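Local atomic coordinates of UTP--glucose-1-phosphate uridylyltransferase (Acinetobacter baumannii, PDB entry 6IKX), a protein that catalyses the transfer of a uridylyl group from UTP to alpha-D-glucose 1-phosphate, giving UDP-glucose and diphosphate. Residues Asp131-Asp136 / Leu265-His270; Lys25-Val30 / Pro34-Val39; His166-Tyr171 / Gly198-Asn203; Ser202-Val207 / Ala248-Gly253; Gln50-Thr55 / Ser118-Asp123. The protein carries 1 engineered substitution. All coordinates share one frame; numbering follows the deposited sequence.

Contact 1 (Asp131-Asp136 / Leu265-His270); sequences DVLVKD and LKAVLH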
# COMPACT_ATOMS: atom_id res chain seq x y z
N ASP A 131 -4.06 20.07 -9.13
CA ASP A 131 -2.69 20.65 -9.25
C ASP A 131 -2.82 22.18 -9.19
O ASP A 131 -1.81 22.82 -8.92
CB ASP A 131 -1.95 20.06 -10.45
CG ASP A 131 -2.83 19.76 -11.66
OD1 ASP A 131 -3.94 19.16 -11.48
OD2 ASP A 131 -2.40 20.11 -12.78
N VAL A 132 -4.02 22.74 -9.33
CA VAL A 132 -4.26 24.21 -9.20
C VAL A 132 -5.00 24.52 -7.90
O VAL A 132 -6.10 23.97 -7.72
CB VAL A 132 -5.01 24.79 -10.41
CG1 VAL A 132 -4.97 26.32 -10.42
CG2 VAL A 132 -4.44 24.22 -11.70
N LEU A 133 -4.38 25.35 -7.05
CA LEU A 133 -4.95 25.95 -5.83
C LEU A 133 -5.52 27.31 -6.21
O LEU A 133 -4.87 27.94 -7.03
CB LEU A 133 -3.84 26.13 -4.80
CG LEU A 133 -3.19 24.85 -4.28
CD1 LEU A 133 -2.61 25.08 -2.91
CD2 LEU A 133 -4.16 23.68 -4.23
N VAL A 134 -6.72 27.67 -5.74
CA VAL A 134 -7.28 29.05 -5.84
C VAL A 134 -7.38 29.62 -4.43
O VAL A 134 -7.92 28.96 -3.58
CB VAL A 134 -8.63 29.09 -6.57
CG2 VAL A 134 -8.57 28.18 -7.77
N LYS A 135 -6.80 30.80 -4.20
CA LYS A 135 -6.89 31.59 -2.94
C LYS A 135 -7.93 32.67 -3.18
O LYS A 135 -7.91 33.23 -4.28
CB LYS A 135 -5.52 32.17 -2.59
CG LYS A 135 -5.41 32.63 -1.14
CD LYS A 135 -4.05 32.41 -0.52
CE LYS A 135 -3.02 33.41 -0.99
NZ LYS A 135 -3.50 34.80 -0.77
N ASP A 136 -8.82 32.92 -2.22
CA ASP A 136 -10.08 33.67 -2.49
C ASP A 136 -9.90 35.14 -2.12
O ASP A 136 -10.13 36.00 -3.03
CB ASP A 136 -11.28 33.03 -1.79
CG ASP A 136 -12.50 33.95 -1.69
OD1 ASP A 136 -12.60 34.89 -2.51
OD2 ASP A 136 -13.35 33.72 -0.78
N LEU A 265 6.46 26.46 -4.87
CA LEU A 265 7.20 27.39 -3.97
C LEU A 265 6.38 28.68 -3.80
O LEU A 265 6.47 29.32 -2.76
CB LEU A 265 8.60 27.71 -4.54
CG LEU A 265 9.59 26.56 -4.76
CD1 LEU A 265 9.74 25.75 -3.49
N LYS A 266 5.63 29.09 -4.80
CA LYS A 266 4.88 30.37 -4.71
C LYS A 266 3.68 30.19 -3.75
O LYS A 266 3.45 31.04 -2.90
CB LYS A 266 4.49 30.81 -6.13
CG LYS A 266 3.94 32.24 -6.29
CD LYS A 266 2.96 32.32 -7.46
CE LYS A 266 2.66 33.71 -7.98
NZ LYS A 266 2.56 34.65 -6.85
N ALA A 267 2.94 29.09 -3.85
CA ALA A 267 1.84 28.72 -2.93
C ALA A 267 2.41 28.61 -1.50
O ALA A 267 1.88 29.25 -0.57
CB ALA A 267 1.16 27.43 -3.37
N VAL A 268 3.52 27.90 -1.32
CA VAL A 268 4.06 27.72 0.05
C VAL A 268 4.27 29.10 0.65
O VAL A 268 3.97 29.28 1.82
CB VAL A 268 5.35 26.89 0.08
CG1 VAL A 268 5.96 26.88 1.47
CG2 VAL A 268 5.10 25.47 -0.43
N LEU A 269 4.77 30.06 -0.12
CA LEU A 269 5.09 31.41 0.40
C LEU A 269 3.81 32.18 0.73
O LEU A 269 3.78 32.87 1.78
CB LEU A 269 5.92 32.14 -0.66
CG LEU A 269 7.39 31.72 -0.71
CD1 LEU A 269 7.99 32.18 -2.00
CD2 LEU A 269 8.15 32.30 0.48
N HIS A 270 2.82 32.13 -0.16
CA HIS A 270 1.55 32.90 -0.03
C HIS A 270 0.66 32.27 1.04
O HIS A 270 0.21 33.00 1.89
CB HIS A 270 0.83 33.04 -1.38
CG HIS A 270 1.39 34.15 -2.20
ND1 HIS A 270 0.66 35.30 -2.48
CD2 HIS A 270 2.63 34.33 -2.70
CE1 HIS A 270 1.43 36.12 -3.15
NE2 HIS A 270 2.64 35.55 -3.30
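Leu133 and Lys135, on one strand of a small two-stranded antiparallel sheet, meet Ala267 and His270 on helix 261-273 of the nucleotidyltransferase domain, which belongs to the GT-A class of folds. The strand follows Asp131, which binds UTP and UDP-glucose, and the side chain of Leu133 lies about 11 Å from that of Lys25, another residue of that site. Both touching strand residues direct their CB toward the helix, as residues two apart on a strand should, and they meet positions one helical turn apart. The inner pair is light: Leu133 CD1 lies 4.5 Å from Ala267 CB. A small methyl at 267 is consistent with the nearby Phe256 of strand 254-257, which also touches it and meets the His270 ring with the planes at about 50°. Leu133 itself also packs on Tyr38 and Val39, filling the buried side with hydrocarbon. The outer pair joins the aliphatic part of a lysine to a histidine. Lys135 starts with CG anti to the backbone N (chi1 -163°) and then bends at each later torsion, which carries CE across the base of His270 at about a right angle and to 3.9 Å from His270 CB. CE also lies near the plane of the imidazole, at its edge, and not over a face. A lysine serves well here: its methylenes pack against the helix while its ammonium group goes on to a carboxylate. Lys135 NZ stays 4.5 Å from His270 ND1, making its salt bridge instead with Glu274 OE2.

Contact 2 (Lys25-Val30 / Pro34-Val39); sequences KEMVTV and PAIEYV
Glu26 and Ile36 are joined by a bond from Ile36 N to Glu26 O (3.1 Å), with the donor in the carbonyl plane. Its neighbour Ala35 N donates to Val28 O (3.0 Å), tilted 29° from that carbonyl's plane. These amides lie at the start of helix 35-44, where no preceding turn supplies carbonyl acceptors, and the 25-30 segment provides them. Pro34, having no N-H, needs no such partner; it faces Thr29 in an antiparallel non-hydrogen-bonded pair, and its CA makes a 3.5 Å C-H...O contact with Val28 O. A third bond closes the far end: Tyr38 OH donates to Val30 O (2.7 Å) from above the carbonyl plane, and this oxygen lies at the edge of the tyrosine ring. Tyr38 CE1 lies 3.8 Å from Val30 CB. Apolar groups seal the rest: Met27 SD packs against Pro34 CB (3.7 Å), running beside the proline, and a chi1 of 171° sets Val30 CG2 opposite the carbonyl carbon, where it meets the small Ala35 CB. The carboxylate of Glu26 makes two salt bridges, to Lys25 NZ, on the syn side of OE2 but 31° out of its plane, and to Lys59 NZ at OE1. Thr29 OG1 bonds to Tyr264 OH of the second subunit. Since Lys25 binds UTP and UDP-glucose, the chemistry implies a backbone-held turn whose carboxylate holds both ammonium groups and so probably positions Lys25 for the substrate.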
# COMPACT_ATOMS: atom_id res chain seq x y z
N LYS A 25 1.39 13.45 -6.24
CA LYS A 25 1.55 14.93 -6.39
C LYS A 25 0.53 15.62 -5.47
O LYS A 25 0.88 16.63 -4.89
CB LYS A 25 1.37 15.44 -7.83
CG LYS A 25 0.07 15.01 -8.51
CD LYS A 25 0.02 15.10 -10.05
CE LYS A 25 -0.51 13.83 -10.72
NZ LYS A 25 -2.00 13.72 -10.74
N GLU A 26 -0.68 15.06 -5.33
CA GLU A 26 -1.79 15.67 -4.55
C GLU A 26 -1.43 15.71 -3.07
O GLU A 26 -2.00 16.53 -2.38
CB GLU A 26 -3.08 14.89 -4.79
CG GLU A 26 -3.56 14.97 -6.23
CD GLU A 26 -2.94 13.96 -7.20
OE1 GLU A 26 -2.02 13.15 -6.79
OE2 GLU A 26 -3.37 13.96 -8.37
N MET A 27 -0.48 14.86 -2.63
CA MET A 27 -0.10 14.67 -1.19
C MET A 27 1.15 15.48 -0.84
O MET A 27 1.66 15.39 0.29
CB MET A 27 0.08 13.19 -0.86
CG MET A 27 -1.24 12.44 -0.83
SD MET A 27 -2.47 13.31 0.21
CE MET A 27 -1.84 12.75 1.78
N VAL A 28 1.56 16.34 -1.76
CA VAL A 28 2.73 17.23 -1.58
C VAL A 28 2.38 18.35 -0.60
O VAL A 28 1.34 19.05 -0.77
CB VAL A 28 3.13 17.73 -2.97
CG1 VAL A 28 3.77 19.10 -2.98
CG2 VAL A 28 4.02 16.69 -3.63
N THR A 29 3.26 18.60 0.36
CA THR A 29 2.90 19.39 1.55
C THR A 29 3.03 20.86 1.18
O THR A 29 4.00 21.26 0.57
CB THR A 29 3.54 18.88 2.85
OG1 THR A 29 4.03 20.00 3.60
CG2 THR A 29 4.60 17.82 2.64
N VAL A 30 2.00 21.62 1.52
CA VAL A 30 1.92 23.07 1.23
C VAL A 30 1.74 23.76 2.57
O VAL A 30 0.61 23.78 3.08
CB VAL A 30 0.78 23.35 0.25
CG1 VAL A 30 0.52 24.84 0.09
CG2 VAL A 30 1.07 22.67 -1.07
N PRO A 34 -1.35 18.43 2.89
CA PRO A 34 -1.22 18.14 1.46
C PRO A 34 -2.07 19.09 0.59
O PRO A 34 -3.10 19.62 1.04
CB PRO A 34 -1.70 16.67 1.43
CG PRO A 34 -2.75 16.64 2.52
CD PRO A 34 -2.03 17.37 3.63
N ALA A 35 -1.61 19.33 -0.64
CA ALA A 35 -2.20 20.29 -1.61
C ALA A 35 -3.70 19.99 -1.76
O ALA A 35 -4.50 20.93 -1.83
CB ALA A 35 -1.44 20.18 -2.92
N ILE A 36 -4.07 18.71 -1.81
CA ILE A 36 -5.45 18.23 -2.10
C ILE A 36 -6.39 18.82 -1.05
O ILE A 36 -7.56 19.01 -1.38
CB ILE A 36 -5.54 16.69 -2.16
CG1 ILE A 36 -6.85 16.19 -2.77
CG2 ILE A 36 -5.35 16.05 -0.78
CD1 ILE A 36 -7.09 16.57 -4.19
N GLU A 37 -5.93 19.01 0.19
CA GLU A 37 -6.82 19.47 1.27
C GLU A 37 -7.44 20.80 0.87
O GLU A 37 -8.60 21.08 1.24
CB GLU A 37 -6.15 19.69 2.62
CG GLU A 37 -7.18 19.57 3.73
CD GLU A 37 -6.77 20.06 5.10
OE1 GLU A 37 -6.31 19.24 5.86
OE2 GLU A 37 -6.96 21.28 5.40
N TYR A 38 -6.67 21.61 0.16
CA TYR A 38 -7.02 23.01 -0.15
C TYR A 38 -8.13 23.03 -1.22
O TYR A 38 -8.94 23.96 -1.22
CB TYR A 38 -5.80 23.76 -0.66
CG TYR A 38 -4.76 24.10 0.37
CD1 TYR A 38 -3.72 23.23 0.63
CD2 TYR A 38 -4.77 25.34 1.00
CE1 TYR A 38 -2.74 23.54 1.56
CE2 TYR A 38 -3.78 25.68 1.91
CZ TYR A 38 -2.77 24.77 2.19
OH TYR A 38 -1.78 25.09 3.07
N VAL A 39 -8.10 22.01 -2.09
CA VAL A 39 -9.00 21.85 -3.27
C VAL A 39 -10.31 21.26 -2.76
O VAL A 39 -11.41 21.66 -3.25
CB VAL A 39 -8.35 20.94 -4.34
CG1 VAL A 39 -9.22 20.79 -5.56
CG2 VAL A 39 -7.00 21.47 -4.76

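Contact 3 (His166-Tyr171 / Gly198-Asn203); sequences HLVDQY and GAAPSN
Val168 and Ala200 supply the apolar part of this contact between two irregular segments: Val168 CG2 presses on Ala200 CB at 3.5 Å, a tight methyl-to-methyl approach, and Val168 CB follows at 4.1 Å. With chi1 at -59°, CG2 lies between the backbone N and the carbonyl carbon and is turned to the alanine, whereas CG1 is anti to the carbonyl carbon, beside the backbone N. A branched valine thus reaches two places at once, and a residue as small as alanine leaves it room to come close. Looser van der Waals contacts use that second methyl, with Val168 CG1 4.4 Å from both Ser202 O and Asn203 CA, grazing backbone instead of side chain. Polar support comes from outside the pair: Ser202 OG bonds to Val174 O and also accepts from Leu204 N, which fixes the turn leading away from the contact. Of the two segments, one links strand 156-162 to strand 172-175 and the other links strand 190-193 to strand 204-207. Val168 also touches Val163 and Ile173, while backbone bonds from Tyr171 to Lys194 and from Asn203 to Val163 tie both loops to the strand ends around them.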
# COMPACT_ATOMS: atom_id res chain seq x y z
N HIS A 166 2.29 38.87 -23.08
CA HIS A 166 3.55 38.28 -23.58
C HIS A 166 3.78 36.86 -23.04
O HIS A 166 4.86 36.35 -23.35
CB HIS A 166 4.72 39.19 -23.20
CG HIS A 166 5.01 39.21 -21.74
ND1 HIS A 166 5.57 38.12 -21.08
CD2 HIS A 166 4.81 40.17 -20.80
CE1 HIS A 166 5.70 38.41 -19.80
NE2 HIS A 166 5.24 39.67 -19.61
N LEU A 167 2.83 36.29 -22.28
CA LEU A 167 2.88 34.92 -21.66
C LEU A 167 1.64 34.09 -22.03
O LEU A 167 1.36 33.13 -21.32
CB LEU A 167 2.99 35.05 -20.13
N VAL A 168 0.91 34.43 -23.10
CA VAL A 168 -0.39 33.77 -23.45
C VAL A 168 -0.13 32.44 -24.15
O VAL A 168 -1.08 31.65 -24.27
CB VAL A 168 -1.32 34.66 -24.30
CG1 VAL A 168 -1.65 35.97 -23.60
CG2 VAL A 168 -0.76 34.91 -25.68
N ASP A 169 1.11 32.20 -24.60
CA ASP A 169 1.46 30.97 -25.36
C ASP A 169 1.78 29.84 -24.37
O ASP A 169 2.18 28.76 -24.83
CB ASP A 169 2.59 31.24 -26.37
CG ASP A 169 3.88 31.77 -25.77
OD1 ASP A 169 3.84 32.80 -25.03
OD2 ASP A 169 4.93 31.16 -26.05
N GLN A 170 1.56 30.07 -23.07
CA GLN A 170 1.72 29.06 -21.99
C GLN A 170 0.38 28.42 -21.63
O GLN A 170 0.38 27.54 -20.76
CB GLN A 170 2.21 29.70 -20.69
CG GLN A 170 3.26 30.77 -20.89
CD GLN A 170 4.60 30.14 -21.12
OE1 GLN A 170 5.59 30.57 -20.54
NE2 GLN A 170 4.63 29.10 -21.93
N TYR A 171 -0.73 28.87 -22.19
CA TYR A 171 -2.07 28.56 -21.63
C TYR A 171 -3.00 28.06 -22.73
O TYR A 171 -2.76 28.38 -23.90
CB TYR A 171 -2.62 29.80 -20.91
CG TYR A 171 -1.77 30.30 -19.77
CD1 TYR A 171 -1.79 29.69 -18.53
CD2 TYR A 171 -0.93 31.38 -19.94
CE1 TYR A 171 -1.01 30.15 -17.48
CE2 TYR A 171 -0.13 31.85 -18.91
CZ TYR A 171 -0.18 31.23 -17.67
OH TYR A 171 0.61 31.71 -16.66
N GLY A 198 1.66 36.77 -30.64
CA GLY A 198 0.95 37.62 -31.61
C GLY A 198 -0.57 37.42 -31.59
O GLY A 198 -1.27 38.44 -31.66
N ALA A 199 -1.07 36.18 -31.55
CA ALA A 199 -2.37 35.79 -32.17
C ALA A 199 -3.30 35.06 -31.18
O ALA A 199 -3.91 34.04 -31.58
CB ALA A 199 -2.08 34.94 -33.40
N ALA A 200 -3.48 35.60 -29.97
CA ALA A 200 -4.36 35.04 -28.92
C ALA A 200 -5.74 35.69 -29.00
O ALA A 200 -5.86 36.91 -29.08
CB ALA A 200 -3.76 35.24 -27.54
N PRO A 201 -6.83 34.88 -28.99
CA PRO A 201 -8.19 35.41 -29.05
C PRO A 201 -8.58 36.32 -27.88
O PRO A 201 -9.52 37.04 -28.05
CB PRO A 201 -9.13 34.20 -28.99
CG PRO A 201 -8.24 32.97 -28.93
CD PRO A 201 -6.79 33.42 -29.04
N SER A 202 -7.86 36.20 -26.75
CA SER A 202 -8.00 37.02 -25.52
C SER A 202 -6.75 36.83 -24.65
O SER A 202 -5.84 36.09 -25.07
CB SER A 202 -9.25 36.64 -24.77
OG SER A 202 -9.06 35.44 -24.03
N ASN A 203 -6.73 37.43 -23.46
CA ASN A 203 -5.67 37.17 -22.44
C ASN A 203 -6.25 36.32 -21.29
O ASN A 203 -5.67 36.35 -20.17
CB ASN A 203 -5.07 38.47 -21.92
CG ASN A 203 -6.07 39.23 -21.08
OD1 ASN A 203 -7.27 38.99 -21.16
ND2 ASN A 203 -5.57 40.13 -20.25

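Contact 4 (Ser202-Val207 / Ala248-Gly253); sequences SNLSVV and AYRMQG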
# COMPACT_ATOMS: atom_id res chain seq x y z
N SER A 202 -7.86 36.20 -26.75
CA SER A 202 -8.00 37.02 -25.52
C SER A 202 -6.75 36.83 -24.65
O SER A 202 -5.84 36.09 -25.07
CB SER A 202 -9.25 36.64 -24.77
OG SER A 202 -9.06 35.44 -24.03
N ASN A 203 -6.73 37.43 -23.46
CA ASN A 203 -5.67 37.17 -22.44
C ASN A 203 -6.25 36.32 -21.29
O ASN A 203 -5.67 36.35 -20.17
CB ASN A 203 -5.07 38.47 -21.92
CG ASN A 203 -6.07 39.23 -21.08
OD1 ASN A 203 -7.27 38.99 -21.16
ND2 ASN A 203 -5.57 40.13 -20.25
N LEU A 204 -7.34 35.59 -21.55
CA LEU A 204 -8.14 34.84 -20.54
C LEU A 204 -7.77 33.34 -20.59
O LEU A 204 -8.15 32.65 -21.59
CB LEU A 204 -9.65 35.07 -20.78
CG LEU A 204 -10.17 36.50 -20.55
CD1 LEU A 204 -11.69 36.54 -20.54
CD2 LEU A 204 -9.66 37.14 -19.26
N SER A 205 -7.07 32.85 -19.55
CA SER A 205 -6.50 31.47 -19.48
C SER A 205 -7.47 30.52 -18.76
O SER A 205 -8.07 30.95 -17.78
CB SER A 205 -5.15 31.46 -18.82
OG SER A 205 -5.26 31.49 -17.40
N VAL A 206 -7.62 29.30 -19.26
CA VAL A 206 -8.38 28.20 -18.60
C VAL A 206 -7.65 27.79 -17.32
O VAL A 206 -6.46 27.43 -17.39
CB VAL A 206 -8.50 27.00 -19.55
CG1 VAL A 206 -9.21 25.84 -18.85
CG2 VAL A 206 -9.18 27.42 -20.84
N VAL A 207 -8.31 27.83 -16.16
CA VAL A 207 -7.63 27.59 -14.86
C VAL A 207 -7.74 26.12 -14.44
O VAL A 207 -6.84 25.65 -13.74
CB VAL A 207 -8.19 28.57 -13.83
CG1 VAL A 207 -7.80 28.18 -12.42
CG2 VAL A 207 -7.76 29.99 -14.16
N ALA A 248 -17.53 31.76 -20.15
CA ALA A 248 -16.24 31.92 -19.48
C ALA A 248 -16.49 32.82 -18.28
O ALA A 248 -17.04 33.91 -18.45
CB ALA A 248 -15.25 32.47 -20.48
N TYR A 249 -16.20 32.29 -17.09
CA TYR A 249 -16.35 32.93 -15.77
C TYR A 249 -14.95 33.36 -15.34
O TYR A 249 -14.08 32.49 -15.20
CB TYR A 249 -16.97 31.99 -14.72
CG TYR A 249 -16.77 32.53 -13.33
CD1 TYR A 249 -17.59 33.51 -12.81
CD2 TYR A 249 -15.65 32.16 -12.60
CE1 TYR A 249 -17.34 34.06 -11.56
CE2 TYR A 249 -15.37 32.73 -11.37
CZ TYR A 249 -16.22 33.67 -10.84
OH TYR A 249 -15.93 34.19 -9.62
N ARG A 250 -14.76 34.66 -15.13
CA ARG A 250 -13.44 35.24 -14.79
C ARG A 250 -13.32 35.36 -13.28
O ARG A 250 -14.08 36.14 -12.67
CB ARG A 250 -13.22 36.61 -15.44
CG ARG A 250 -11.83 37.21 -15.21
CD ARG A 250 -11.85 38.65 -15.66
NE ARG A 250 -10.60 39.38 -15.52
CZ ARG A 250 -10.44 40.65 -15.90
NH1 ARG A 250 -11.46 41.31 -16.42
NH2 ARG A 250 -9.29 41.26 -15.75
N MET A 251 -12.33 34.66 -12.76
CA MET A 251 -11.93 34.65 -11.35
C MET A 251 -11.89 36.07 -10.79
O MET A 251 -11.48 37.00 -11.51
CB MET A 251 -10.52 34.09 -11.22
CG MET A 251 -10.45 32.63 -11.41
SD MET A 251 -8.76 32.11 -11.21
CE MET A 251 -8.50 32.38 -9.46
N GLN A 252 -12.15 36.16 -9.50
CA GLN A 252 -11.85 37.35 -8.67
C GLN A 252 -10.61 37.02 -7.82
O GLN A 252 -9.99 37.97 -7.36
CB GLN A 252 -13.18 37.74 -7.99
CG GLN A 252 -13.08 38.19 -6.55
CD GLN A 252 -12.94 36.99 -5.66
OE1 GLN A 252 -13.61 35.98 -5.89
NE2 GLN A 252 -12.07 37.11 -4.68
N GLY A 253 -10.23 35.74 -7.67
CA GLY A 253 -9.20 35.27 -6.73
C GLY A 253 -7.87 35.03 -7.44
O GLY A 253 -7.69 35.59 -8.51
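Leu204 and Arg250 meet through the unusually straight chain of the arginine: all four torsions of Arg250 lie near 180°, and its chi1 of -176° turns the chain directly away from the backbone N. The stretched chain brings NE to 4.5 Å from Leu204 CD2, with the methyl neither squarely over the guanidinium nor at its rim. The leucine methyl thus touches the guanidinium at NE, while NH1 goes on to donate to Pro180 O. A second, closer pair lies farther along: Val207 CG2 is 3.8 Å from Met251 SD, the side chains crossing at a slant. Met251 extends through chi2 and then bends at chi3 (69°), a flexible thioether that can adapt to the stiff branched valine. These spare contacts make sense in the fold: strands 204-207 and 246-250 flank strand 156-162 in the mixed central sheet, the first antiparallel to it and the second parallel, and they meet over the strand between them. Met251 accordingly also touches Met159 and Glu161. Strand 204-207 carries Val206, which binds UDP-glucose, and just before it Ser202 OG accepts from Leu204 N (3.0 Å) in an ST turn. At the end of the second strand and just past it, Asp142 accepts bonds from Tyr249 OH and, through its two oxygens, from Gln252 N and Gly253 N.

Contact 5 (Gln50-Thr55 / Ser118-Asp123); sequences QIILVT and SVVGED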
# COMPACT_ATOMS: atom_id res chain seq x y z
N GLN A 50 -20.41 15.62 -2.36
CA GLN A 50 -19.86 14.34 -2.86
C GLN A 50 -18.60 14.65 -3.67
O GLN A 50 -18.73 15.26 -4.80
CB GLN A 50 -20.88 13.59 -3.72
CG GLN A 50 -20.53 12.11 -3.92
CD GLN A 50 -21.47 11.41 -4.87
OE1 GLN A 50 -21.93 11.96 -5.87
NE2 GLN A 50 -21.78 10.17 -4.56
N ILE A 51 -17.43 14.32 -3.08
CA ILE A 51 -16.08 14.44 -3.70
C ILE A 51 -15.83 13.14 -4.47
O ILE A 51 -15.81 12.08 -3.85
CB ILE A 51 -15.01 14.74 -2.63
CG1 ILE A 51 -15.22 16.14 -2.03
CG2 ILE A 51 -13.60 14.60 -3.18
CD1 ILE A 51 -15.22 17.25 -3.06
N ILE A 52 -15.76 13.22 -5.79
CA ILE A 52 -15.57 12.02 -6.66
C ILE A 52 -14.12 12.04 -7.15
O ILE A 52 -13.85 12.78 -8.11
CB ILE A 52 -16.58 12.00 -7.81
CG1 ILE A 52 -18.00 12.24 -7.29
CG2 ILE A 52 -16.47 10.70 -8.61
CD1 ILE A 52 -19.05 12.37 -8.37
N LEU A 53 -13.23 11.31 -6.47
CA LEU A 53 -11.78 11.21 -6.84
C LEU A 53 -11.66 10.22 -8.01
O LEU A 53 -12.03 9.05 -7.82
CB LEU A 53 -10.98 10.67 -5.64
CG LEU A 53 -11.00 11.49 -4.36
CD1 LEU A 53 -10.20 10.82 -3.28
CD2 LEU A 53 -10.48 12.88 -4.57
N VAL A 54 -11.19 10.62 -9.19
CA VAL A 54 -10.85 9.66 -10.27
C VAL A 54 -9.38 9.32 -10.06
O VAL A 54 -8.53 10.23 -10.23
CB VAL A 54 -11.12 10.22 -11.68
CG1 VAL A 54 -10.91 9.18 -12.75
CG2 VAL A 54 -12.53 10.74 -11.78
N THR A 55 -9.07 8.09 -9.67
CA THR A 55 -7.73 7.83 -9.08
C THR A 55 -6.97 6.69 -9.78
O THR A 55 -7.44 6.03 -10.71
CB THR A 55 -7.87 7.70 -7.55
OG1 THR A 55 -6.58 7.99 -7.00
CG2 THR A 55 -8.40 6.37 -7.08
N SER A 118 -20.92 6.86 -14.08
CA SER A 118 -21.81 6.04 -13.23
C SER A 118 -22.11 6.78 -11.93
O SER A 118 -23.25 6.76 -11.50
CB SER A 118 -21.19 4.71 -12.93
OG SER A 118 -20.02 4.89 -12.15
N VAL A 119 -21.10 7.41 -11.35
CA VAL A 119 -21.24 8.15 -10.08
C VAL A 119 -21.92 9.47 -10.37
O VAL A 119 -22.71 9.90 -9.54
CB VAL A 119 -19.89 8.29 -9.36
CG1 VAL A 119 -19.99 8.97 -8.02
CG2 VAL A 119 -19.26 6.93 -9.19
N VAL A 120 -21.66 10.13 -11.50
CA VAL A 120 -22.33 11.46 -11.77
C VAL A 120 -23.83 11.27 -12.13
O VAL A 120 -24.67 12.18 -11.78
CB VAL A 120 -21.60 12.25 -12.87
CG1 VAL A 120 -22.49 13.37 -13.44
CG2 VAL A 120 -20.28 12.80 -12.35
N GLY A 121 -24.18 10.16 -12.80
CA GLY A 121 -25.55 9.87 -13.27
C GLY A 121 -26.13 11.05 -14.03
O GLY A 121 -25.43 11.61 -14.87
N GLU A 122 -27.36 11.46 -13.72
CA GLU A 122 -28.09 12.54 -14.46
C GLU A 122 -27.79 13.90 -13.81
O GLU A 122 -28.31 14.88 -14.31
CB GLU A 122 -29.59 12.22 -14.55
CG GLU A 122 -29.98 11.05 -15.46
CD GLU A 122 -31.37 10.47 -15.22
N ASP A 123 -26.94 13.99 -12.77
CA ASP A 123 -26.63 15.28 -12.08
C ASP A 123 -25.69 16.18 -12.91
O ASP A 123 -24.91 15.68 -13.72
CB ASP A 123 -25.97 15.09 -10.71
CG ASP A 123 -26.94 14.76 -9.60
OD1 ASP A 123 -27.91 14.05 -9.89
OD2 ASP A 123 -26.73 15.24 -8.45
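Gln50 offers the flat group of this contact, its carboxamide, to Val119: the methyl CG1 stands on one side of the amide plane, 4.1 Å from Gln50 NE2 and 4.2 Å from Gln50 OE1. Being a hydrocarbon, it offers neither of them a polar partner. The Gln50 chain leaves on the far side of CB from its own backbone N (chi1 -163°) and stays extended, which carries the amide out from the strand to slant over the valine. Ser118 of the third subunit packs on the same glutamine. The tighter meeting is between aliphatic tips. Ile52 CD1 comes to 3.5 Å from Val119 CG1, the two side chains reaching toward each other, and Ile52 CG1 and CG2 come in behind, at 3.9 Å and 4.0 Å from the same Val119 CG1. That single methyl therefore touches all three outer carbons of the isoleucine as well as the amide. Ile52 CD1 also lies 4.2 Å from Val120 CG2, where the side chains cross at about a right angle. Beta-branching suits Ile52 in its strand, and the valines present short methyls from the helix end. Gly121 follows with a positive phi that glycine accepts readily, and the chain reverses in a type II' turn closed by Asp123 N bonding to Val120 O. The result is a helix end laid over a buried strand that runs parallel to its neighbours 4-8 and 97-102, as expected of the Rossmann-like GT-A fold, with the side chain of Ile52 about 9 Å from that of Pro8, which binds UTP.

In the fold
Contacts 1 and 2 meet directly, with Leu133 CD2 3.6 Å from Val39 CG2, and both reach the second subunit. Between them they hold Asp131 and Lys25, residues that bind UDP-glucose. Contact 4 is nested in the chain loop closed by contact 1 and touches it: Asp136 OD1 lies 3.2 Å from Gln252 NE2, a probable hydrogen bond. Contact 4 adds Val206 to the substrate site and shares Ser202 and Asn203 with contact 3, where the side chain of Val168 is about 9 Å from Gly172, which binds UDP-glucose. Contact 5, at the third subunit's interface, comes within about 5 Å of contact 2 (nearest atoms) without touching, their centres 20 Å apart.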